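Nitrite oxidoreductase subunit B (Kuenenia stuttgartiensis, PDB 7B04) probably carries electrons through its four iron-sulfur clusters between the catalytic subunit and the heme-binding subunit of the nitrite-oxidising complex of an anammox bacterium. Local coordinates at residues M13-F18 with T115-A120; A27-I32 with N278-L283; Y355-G360 with Y376-I381. All blocks are in the same frame, centred on the assembly; numbering follows the deposited sequence.

Contact 1 of 3, residues M13-F18 with T115-A120; sequences MEYPYF and TIFEVA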
loop_
_atom_site.group_PDB
_atom_site.type_symbol
_atom_site.label_atom_id
_atom_site.label_comp_id
_atom_site.label_asym_id
_atom_site.label_seq_id
_atom_site.Cartn_x
_atom_site.Cartn_y
_atom_site.Cartn_z
ATOM N N MET A 13 18.447 7.326 37.555
ATOM C CA MET A 13 19.172 7.544 36.312
ATOM C C MET A 13 19.845 8.909 36.312
ATOM O O MET A 13 19.450 9.818 37.044
ATOM C CB MET A 13 18.211 7.437 35.126
ATOM C CG MET A 13 18.866 7.472 33.768
ATOM S SD MET A 13 17.686 8.177 32.613
ATOM C CE MET A 13 16.414 6.985 32.798
ATOM N N GLU A 14 20.872 9.048 35.477
ATOM C CA GLU A 14 21.598 10.308 35.349
ATOM C C GLU A 14 20.998 11.133 34.216
ATOM O O GLU A 14 20.938 10.673 33.070
ATOM C CB GLU A 14 23.082 10.059 35.093
ATOM C CG GLU A 14 23.915 11.339 35.016
ATOM C CD GLU A 14 24.260 11.893 36.395
ATOM O OE1 GLU A 14 24.427 13.124 36.526
ATOM O OE2 GLU A 14 24.391 11.088 37.342
ATOM N N TYR A 15 20.583 12.356 34.537
ATOM C CA TYR A 15 19.998 13.295 33.591
ATOM C C TYR A 15 20.471 14.705 33.930
ATOM O O TYR A 15 20.750 15.004 35.102
ATOM C CB TYR A 15 18.459 13.234 33.608
ATOM C CG TYR A 15 17.850 13.712 32.322
ATOM C CD1 TYR A 15 18.173 13.107 31.112
ATOM C CD2 TYR A 15 16.990 14.796 32.303
ATOM C CE1 TYR A 15 17.639 13.563 29.919
ATOM C CE2 TYR A 15 16.446 15.255 31.112
ATOM C CZ TYR A 15 16.773 14.635 29.924
ATOM O OH TYR A 15 16.229 15.096 28.745
ATOM N N PRO A 16 20.614 15.578 32.915
ATOM C CA PRO A 16 21.027 16.967 33.203
ATOM C C PRO A 16 20.056 17.743 34.077
ATOM O O PRO A 16 20.492 18.604 34.858
ATOM C CB PRO A 16 21.126 17.584 31.802
ATOM C CG PRO A 16 21.430 16.419 30.930
ATOM C CD PRO A 16 20.605 15.307 31.465
ATOM N N TYR A 17 18.751 17.477 33.970
ATOM C CA TYR A 17 17.738 18.308 34.612
ATOM C C TYR A 17 17.000 17.515 35.684
ATOM O O TYR A 17 16.880 16.285 35.602
ATOM C CB TYR A 17 16.743 18.845 33.581
ATOM C CG TYR A 17 17.424 19.556 32.435
ATOM C CD1 TYR A 17 17.865 20.868 32.573
ATOM C CD2 TYR A 17 17.649 18.915 31.225
ATOM C CE1 TYR A 17 18.497 21.523 31.528
ATOM C CE2 TYR A 17 18.283 19.566 30.179
ATOM C CZ TYR A 17 18.702 20.869 30.337
ATOM O OH TYR A 17 19.330 21.515 29.297
ATOM N N PHE A 18 16.554 18.216 36.725
ATOM C CA PHE A 18 15.860 17.525 37.802
ATOM C C PHE A 18 14.528 16.961 37.318
ATOM O O PHE A 18 13.898 17.484 36.393
ATOM C CB PHE A 18 15.649 18.427 39.028
ATOM C CG PHE A 18 15.009 19.757 38.749
ATOM C CD1 PHE A 18 15.789 20.862 38.456
ATOM C CD2 PHE A 18 13.636 19.918 38.850
ATOM C CE1 PHE A 18 15.207 22.099 38.231
ATOM C CE2 PHE A 18 13.050 21.157 38.625
ATOM C CZ PHE A 18 13.837 22.245 38.316
ATOM N N THR A 115 22.726 3.793 30.600
ATOM C CA THR A 115 21.932 4.493 29.607
ATOM C C THR A 115 22.843 5.316 28.699
ATOM O O THR A 115 24.043 5.466 28.948
ATOM C CB THR A 115 20.899 5.396 30.278
ATOM O OG1 THR A 115 21.555 6.539 30.843
ATOM C CG2 THR A 115 20.177 4.644 31.381
ATOM N N ILE A 116 22.260 5.845 27.620
ATOM C CA ILE A 116 23.025 6.683 26.700
ATOM C C ILE A 116 23.612 7.889 27.424
ATOM O O ILE A 116 24.676 8.394 27.046
ATOM C CB ILE A 116 22.150 7.111 25.505
ATOM C CG1 ILE A 116 20.954 7.940 25.977
ATOM C CG2 ILE A 116 21.683 5.893 24.725
ATOM C CD1 ILE A 116 20.289 8.732 24.874
ATOM N N PHE A 117 22.936 8.366 28.471
ATOM C CA PHE A 117 23.480 9.457 29.271
ATOM C C PHE A 117 24.640 8.978 30.134
ATOM O O PHE A 117 25.673 9.653 30.229
ATOM C CB PHE A 117 22.379 10.073 30.133
ATOM C CG PHE A 117 21.116 10.376 29.377
ATOM C CD1 PHE A 117 21.025 11.506 28.582
ATOM C CD2 PHE A 117 20.024 9.529 29.459
ATOM C CE1 PHE A 117 19.864 11.788 27.883
ATOM C CE2 PHE A 117 18.862 9.804 28.764
ATOM C CZ PHE A 117 18.782 10.934 27.974
ATOM N N GLU A 118 24.487 7.816 30.774
ATOM C CA GLU A 118 25.515 7.319 31.680
ATOM C C GLU A 118 26.730 6.775 30.938
ATOM O O GLU A 118 27.846 6.837 31.466
ATOM C CB GLU A 118 24.925 6.243 32.595
ATOM C CG GLU A 118 23.735 6.728 33.410
ATOM C CD GLU A 118 22.972 5.595 34.068
ATOM O OE1 GLU A 118 23.280 4.419 33.781
ATOM O OE2 GLU A 118 22.062 5.883 34.874
ATOM N N VAL A 119 26.544 6.236 29.730
ATOM C CA VAL A 119 27.693 5.860 28.909
ATOM C C VAL A 119 28.523 7.094 28.583
ATOM O O VAL A 119 29.758 7.070 28.644
ATOM C CB VAL A 119 27.236 5.131 27.632
ATOM C CG1 VAL A 119 28.380 5.032 26.634
ATOM C CG2 VAL A 119 26.714 3.747 27.967
ATOM N N ALA A 120 27.852 8.197 28.237
ATOM C CA ALA A 120 28.555 9.442 27.944
ATOM C C ALA A 120 29.291 9.957 29.173
ATOM O O ALA A 120 30.389 10.516 29.063
ATOM C CB ALA A 120 27.566 10.488 27.434
#

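Contact 2 of 3, residues A27-I32 with N278-L283; sequences AAVFNI and NPITWL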
loop_
_atom_site.group_PDB
_atom_site.type_symbol
_atom_site.label_atom_id
_atom_site.label_comp_id
_atom_site.label_asym_id
_atom_site.label_seq_id
_atom_site.Cartn_x
_atom_site.Cartn_y
_atom_site.Cartn_z
ATOM N N ALA A 27 0.445 9.215 25.913
ATOM C CA ALA A 27 0.893 7.842 25.762
ATOM C C ALA A 27 -0.073 7.098 24.855
ATOM O O ALA A 27 -1.208 7.527 24.633
ATOM C CB ALA A 27 1.009 7.137 27.119
ATOM N N ALA A 28 0.399 5.971 24.330
ATOM C CA ALA A 28 -0.405 5.157 23.432
ATOM C C ALA A 28 0.049 3.709 23.532
ATOM O O ALA A 28 1.183 3.415 23.921
ATOM C CB ALA A 28 -0.309 5.653 21.984
ATOM N N VAL A 29 -0.857 2.804 23.171
ATOM C CA VAL A 29 -0.599 1.369 23.180
ATOM C C VAL A 29 -0.760 0.847 21.761
ATOM O O VAL A 29 -1.799 1.066 21.131
ATOM C CB VAL A 29 -1.548 0.632 24.142
ATOM C CG1 VAL A 29 -1.446 -0.872 23.943
ATOM C CG2 VAL A 29 -1.243 1.015 25.582
ATOM N N PHE A 30 0.259 0.147 21.267
ATOM C CA PHE A 30 0.251 -0.420 19.922
ATOM C C PHE A 30 0.184 -1.936 20.038
ATOM O O PHE A 30 1.082 -2.556 20.620
ATOM C CB PHE A 30 1.498 -0.015 19.129
ATOM C CG PHE A 30 1.587 1.456 18.801
ATOM C CD1 PHE A 30 0.674 2.367 19.301
ATOM C CD2 PHE A 30 2.602 1.923 17.982
ATOM C CE1 PHE A 30 0.773 3.708 18.994
ATOM C CE2 PHE A 30 2.704 3.263 17.670
ATOM C CZ PHE A 30 1.787 4.156 18.176
ATOM N N ASN A 31 -0.869 -2.534 19.484
ATOM C CA ASN A 31 -0.993 -3.992 19.446
ATOM C C ASN A 31 -0.311 -4.478 18.173
ATOM O O ASN A 31 -0.917 -4.538 17.102
ATOM C CB ASN A 31 -2.454 -4.419 19.511
ATOM C CG ASN A 31 -2.617 -5.909 19.749
ATOM O OD1 ASN A 31 -1.636 -6.650 19.822
ATOM N ND2 ASN A 31 -3.861 -6.355 19.873
ATOM N N ILE A 32 0.970 -4.838 18.297
ATOM C CA ILE A 32 1.751 -5.285 17.145
ATOM C C ILE A 32 1.117 -6.505 16.488
ATOM O O ILE A 32 1.210 -6.683 15.267
ATOM C CB ILE A 32 3.206 -5.571 17.568
ATOM C CG1 ILE A 32 3.834 -4.331 18.205
ATOM C CG2 ILE A 32 4.036 -6.018 16.378
ATOM C CD1 ILE A 32 5.237 -4.570 18.720
ATOM N N ASN A 278 -8.617 4.168 33.459
ATOM C CA ASN A 278 -8.195 4.662 32.155
ATOM C C ASN A 278 -7.648 3.495 31.342
ATOM O O ASN A 278 -6.720 2.819 31.801
ATOM C CB ASN A 278 -7.128 5.741 32.331
ATOM C CG ASN A 278 -6.710 6.394 31.022
ATOM O OD1 ASN A 278 -7.147 6.005 29.941
ATOM N ND2 ASN A 278 -5.847 7.399 31.121
ATOM N N PRO A 279 -8.194 3.209 30.154
ATOM C CA PRO A 279 -7.694 2.055 29.387
ATOM C C PRO A 279 -6.213 2.138 29.059
ATOM O O PRO A 279 -5.562 1.097 28.920
ATOM C CB PRO A 279 -8.557 2.076 28.116
ATOM C CG PRO A 279 -9.107 3.468 28.041
ATOM C CD PRO A 279 -9.308 3.881 29.466
ATOM N N ILE A 280 -5.657 3.344 28.941
ATOM C CA ILE A 280 -4.221 3.479 28.725
ATOM C C ILE A 280 -3.452 3.049 29.969
ATOM O O ILE A 280 -2.571 2.183 29.907
ATOM C CB ILE A 280 -3.877 4.922 28.314
ATOM C CG1 ILE A 280 -4.372 5.197 26.894
ATOM C CG2 ILE A 280 -2.384 5.165 28.409
ATOM C CD1 ILE A 280 -3.725 4.320 25.847
ATOM N N THR A 281 -3.781 3.643 31.119
ATOM C CA THR A 281 -3.088 3.314 32.361
ATOM C C THR A 281 -3.302 1.859 32.761
ATOM O O THR A 281 -2.400 1.233 33.330
ATOM C CB THR A 281 -3.555 4.249 33.479
ATOM O OG1 THR A 281 -3.424 5.611 33.051
ATOM C CG2 THR A 281 -2.730 4.038 34.743
ATOM N N TRP A 282 -4.481 1.306 32.472
ATOM C CA TRP A 282 -4.758 -0.085 32.818
ATOM C C TRP A 282 -3.838 -1.034 32.058
ATOM O O TRP A 282 -3.258 -1.956 32.643
ATOM C CB TRP A 282 -6.226 -0.406 32.532
ATOM C CG TRP A 282 -6.658 -1.762 33.001
ATOM C CD1 TRP A 282 -6.845 -2.162 34.292
ATOM C CD2 TRP A 282 -6.965 -2.897 32.181
ATOM N NE1 TRP A 282 -7.246 -3.476 34.328
ATOM C CE2 TRP A 282 -7.327 -3.950 33.045
ATOM C CE3 TRP A 282 -6.967 -3.124 30.802
ATOM C CZ2 TRP A 282 -7.687 -5.211 32.573
ATOM C CZ3 TRP A 282 -7.324 -4.377 30.336
ATOM C CH2 TRP A 282 -7.680 -5.404 31.219
ATOM N N LEU A 283 -3.699 -0.825 30.747
ATOM C CA LEU A 283 -2.900 -1.728 29.922
ATOM C C LEU A 283 -1.417 -1.669 30.275
ATOM O O LEU A 283 -0.721 -2.690 30.215
ATOM C CB LEU A 283 -3.104 -1.399 28.445
ATOM C CG LEU A 283 -4.506 -1.659 27.895
ATOM C CD1 LEU A 283 -4.635 -1.152 26.468
ATOM C CD2 LEU A 283 -4.830 -3.133 27.976
#

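Contact 3 of 3, residues Y355-G360 with Y376-I381; sequences YKIEEG and YNDTVI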
loop_
_atom_site.group_PDB
_atom_site.type_symbol
_atom_site.label_atom_id
_atom_site.label_comp_id
_atom_site.label_asym_id
_atom_site.label_seq_id
_atom_site.Cartn_x
_atom_site.Cartn_y
_atom_site.Cartn_z
ATOM N N TYR A 355 -12.921 3.836 30.940
ATOM C CA TYR A 355 -13.735 2.786 30.345
ATOM C C TYR A 355 -14.494 2.026 31.425
ATOM O O TYR A 355 -14.081 1.982 32.587
ATOM C CB TYR A 355 -12.873 1.790 29.547
ATOM C CG TYR A 355 -12.187 0.756 30.422
ATOM C CD1 TYR A 355 -10.982 1.039 31.051
ATOM C CD2 TYR A 355 -12.749 -0.501 30.626
ATOM C CE1 TYR A 355 -10.356 0.104 31.857
ATOM C CE2 TYR A 355 -12.131 -1.441 31.431
ATOM C CZ TYR A 355 -10.934 -1.133 32.043
ATOM O OH TYR A 355 -10.310 -2.063 32.844
ATOM N N LYS A 356 -15.619 1.432 31.029
ATOM C CA LYS A 356 -16.342 0.492 31.879
ATOM C C LYS A 356 -17.271 -0.335 30.995
ATOM O O LYS A 356 -17.712 0.121 29.936
ATOM C CB LYS A 356 -17.067 1.158 33.053
ATOM C CG LYS A 356 -18.164 2.116 32.746
ATOM C CD LYS A 356 -18.975 2.330 34.008
ATOM C CE LYS A 356 -19.981 1.212 34.172
ATOM N NZ LYS A 356 -20.865 1.160 32.977
ATOM N N ILE A 357 -17.562 -1.552 31.450
ATOM C CA ILE A 357 -18.147 -2.609 30.630
ATOM C C ILE A 357 -19.526 -2.994 31.151
ATOM O O ILE A 357 -19.716 -3.159 32.362
ATOM C CB ILE A 357 -17.225 -3.842 30.609
ATOM C CG1 ILE A 357 -15.891 -3.499 29.948
ATOM C CG2 ILE A 357 -17.900 -5.022 29.925
ATOM C CD1 ILE A 357 -14.769 -4.423 30.344
ATOM N N GLU A 358 -20.485 -3.124 30.234
ATOM C CA GLU A 358 -21.797 -3.691 30.525
ATOM C C GLU A 358 -21.817 -5.121 30.000
ATOM O O GLU A 358 -21.538 -5.358 28.821
ATOM C CB GLU A 358 -22.914 -2.877 29.868
ATOM C CG GLU A 358 -23.134 -1.500 30.461
ATOM C CD GLU A 358 -24.292 -0.772 29.807
ATOM O OE1 GLU A 358 -24.854 -1.306 28.825
ATOM O OE2 GLU A 358 -24.641 0.333 30.274
ATOM N N GLU A 359 -22.147 -6.068 30.874
ATOM C CA GLU A 359 -21.938 -7.474 30.558
ATOM C C GLU A 359 -23.045 -8.047 29.678
ATOM O O GLU A 359 -24.213 -7.653 29.760
ATOM C CB GLU A 359 -21.797 -8.283 31.847
ATOM C CG GLU A 359 -20.364 -8.270 32.363
ATOM C CD GLU A 359 -20.173 -9.063 33.636
ATOM O OE1 GLU A 359 -20.945 -8.858 34.595
ATOM O OE2 GLU A 359 -19.240 -9.891 33.677
ATOM N N GLY A 360 -22.653 -9.002 28.836
ATOM C CA GLY A 360 -23.531 -9.636 27.883
ATOM C C GLY A 360 -23.423 -11.149 27.938
ATOM O O GLY A 360 -22.627 -11.709 28.697
ATOM N N TYR A 376 -17.570 -13.543 25.877
ATOM C CA TYR A 376 -18.900 -13.005 26.122
ATOM C C TYR A 376 -19.094 -11.794 25.218
ATOM O O TYR A 376 -18.127 -11.127 24.839
ATOM C CB TYR A 376 -19.068 -12.603 27.596
ATOM C CG TYR A 376 -18.644 -13.667 28.591
ATOM C CD1 TYR A 376 -19.588 -14.411 29.290
ATOM C CD2 TYR A 376 -17.301 -13.926 28.833
ATOM C CE1 TYR A 376 -19.197 -15.392 30.199
ATOM C CE2 TYR A 376 -16.910 -14.900 29.733
ATOM C CZ TYR A 376 -17.859 -15.629 30.414
ATOM O OH TYR A 376 -17.471 -16.600 31.313
ATOM N N ASN A 377 -20.340 -11.526 24.832
ATOM C CA ASN A 377 -20.615 -10.363 23.982
ATOM C C ASN A 377 -20.858 -9.128 24.852
ATOM O O ASN A 377 -21.968 -8.590 24.950
ATOM C CB ASN A 377 -21.792 -10.631 23.058
ATOM C CG ASN A 377 -22.072 -9.446 22.131
ATOM O OD1 ASN A 377 -21.595 -9.387 21.003
ATOM N ND2 ASN A 377 -22.841 -8.492 22.621
ATOM N N ASP A 378 -19.787 -8.674 25.497
ATOM C CA ASP A 378 -19.927 -7.523 26.370
ATOM C C ASP A 378 -19.930 -6.244 25.555
ATOM O O ASP A 378 -19.461 -6.195 24.414
ATOM C CB ASP A 378 -18.807 -7.435 27.398
ATOM C CG ASP A 378 -18.528 -8.758 28.084
ATOM O OD1 ASP A 378 -19.474 -9.472 28.458
ATOM O OD2 ASP A 378 -17.339 -9.061 28.278
ATOM N N THR A 379 -20.495 -5.208 26.153
ATOM C CA THR A 379 -20.542 -3.875 25.570
ATOM C C THR A 379 -19.541 -3.007 26.326
ATOM O O THR A 379 -19.725 -2.735 27.518
ATOM C CB THR A 379 -21.951 -3.293 25.661
ATOM O OG1 THR A 379 -22.831 -4.042 24.815
ATOM C CG2 THR A 379 -21.952 -1.848 25.248
ATOM N N VAL A 380 -18.471 -2.602 25.647
ATOM C CA VAL A 380 -17.453 -1.748 26.248
ATOM C C VAL A 380 -17.814 -0.299 25.962
ATOM O O VAL A 380 -18.297 0.038 24.874
ATOM C CB VAL A 380 -16.045 -2.102 25.724
ATOM C CG1 VAL A 380 -15.941 -1.863 24.223
ATOM C CG2 VAL A 380 -14.978 -1.312 26.474
ATOM N N ILE A 381 -17.603 0.565 26.954
ATOM C CA ILE A 381 -18.021 1.959 26.891
ATOM C C ILE A 381 -16.845 2.844 27.279
ATOM O O ILE A 381 -16.142 2.566 28.257
ATOM C CB ILE A 381 -19.228 2.230 27.814
ATOM C CG1 ILE A 381 -20.403 1.323 27.448
ATOM C CG2 ILE A 381 -19.647 3.684 27.734
ATOM C CD1 ILE A 381 -21.471 1.256 28.516
#

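Contact 1 of 3, residues M13-F18 with T115-A120
Glu118 OE2 is shared by two groups: a salt bridge from Arg11 and the backbone amide of Glu14. The bond from Glu14 N to Glu118 OE2 is long and weak, 3.4 Å. The same oxygen lies beside Met13, whose CG is 3.7 Å from Glu118 OE2. The other carboxylate oxygen is turned to its own helix. Thr115 N donates to Glu118 OE1 at 3.3 Å, from 57° out of the carboxylate plane. In return Glu118 N donates to Thr115 OG1 at 3.2 Å. These two bonds make a capping box at the start of helix 116-123. Thr115 OG1 sits between its own N and carbonyl carbon (chi1 73°), which turns it toward the amides of Phe117 and Glu118; the bond from Phe117 N is weak. Arg11 and Glu14, the two partners of OE2, both belong to strand 11-14.

Next to this carboxylate the contact is apolar. Tyr15 and Phe117 form a T-shaped stack with planes at 88°. The CD1-CE1 edge of Tyr15 points into one face of Phe117, and Tyr15 CE1 is 3.5 Å from Phe117 CZ. Ile116 CG1 covers the opposite face. Met13 makes an oblique Met-aromatic contact, with SD 4.2 Å from Phe117 CD2. Tyr15 also meets Tyr180 edge-to-face and packs on helix 182-186. The Phe117 side chain is about 7 Å from a [4Fe-4S] cluster.

Contact 2 of 3, residues A27-I32 with N278-L283
Strand 27-31 and helix 279-283 pass with their axes 8.6 Å apart at closest approach and their N-to-C directions at 63°. This is a helix packed on a beta-sheet. The strand is an inner one of a mixed four-stranded sheet, between strands 267-272 and 303-306, and it lies within a 4Fe-4S ferredoxin-type sequence range.

The interface is made of aliphatic groups. Ala27 and Val29, two residues apart on the strand, turn their side chains toward the helix. Ile280 and Leu283, one helical turn apart, face them. Ile280 uses both branches. Its CG2 reaches the methyl of Ala27, with Ile280 CG2 4.1 Å from Ala27 CB. Its other branch bends at chi2 (-62°) and carries CD1 over the strand backbone, where Ile280 CD1 is 4.2 Å from Ala28 CA. The same CD1 touches Val29 CG2, and the two side chains run past each other in opposite directions. Both methyls of Val29 meet Leu283 CD1. Leu268 of the neighbouring strand also packs on Ile280, and Leu338 of helix 336-342 packs on Leu283.

Ala28 points its methyl away from the helix; its side chain is about 7 Å from that of Thr256, which helps to bind a [4Fe-4S] cluster. At the helix start Asn278 is the N-cap. Its OD1 accepts from Ile280 N at 3.2 Å, and the donor lies 66° out of the amide carbonyl plane.

Contact 3 of 3, residues Y355-G360 with Y376-I381
An antiparallel strand pair joins 355-358 to 379-381, within a sheet that also holds strands 362-368 and 389-394. Glu358 and Thr379 are a hydrogen-bonded pair. Glu358 N donates to Thr379 O at 2.8 Å, and Thr379 N returns a bond to Glu358 O at 2.9 Å. Lys356 and Ile381 form a second such pair, but its return bond from Ile381 N is weak. Between them the non-hydrogen-bonded pair Ile357 and Val380 packs with Ile357 CG1 4.2 Å from Val380 CG2. On the other face Ile381 CD1 lies against the carboxylate of Glu358, 3.7 Å from Glu358 CD.

Past the Glu358-Thr379 pair, Asp378 bonds the Gly360 amide. Its CG stands beside the backbone N (chi1 -46°), which carries OD1 to Gly360 N at 3.2 Å, on the anti lone pair. Asp378 CB touches Ile357 CG2 at 3.6 Å. Arg336 makes salt bridges with Asp378 OD1 and Glu359 OE2, which probably eases the closeness of the two acids. Replacing Asp378 by alanine removes the carboxylate, which is likely to leave Gly360 N without this acceptor and Arg336 with one acid fewer. Asn377 centres an inverse gamma turn, and Asn377 O receives a CA-H...O contact from Gly360 CA, 3.5 Å.

Contacts 1 and 2 are buried, each setting the start of a helix against a strand. Contact 3 is partly buried and joins two strands of one sheet. Backbone bonds carry contact 3, while contact 2 rests on aliphatic packing. Contact 1 mixes aromatic packing with a carboxylate. Clusters lie near contacts 1 and 2, whereas contact 3 is away from the annotated sites. Contacts 1 and 3 lie on opposite sides of the chain's centre, their centres about 44 Å apart. Contacts 2 and 3 touch: the Tyr355 ring packs on Pro279 and its OH on the Trp282 ring. Helix 336-342 also borders both, meeting Leu283 and Ile357.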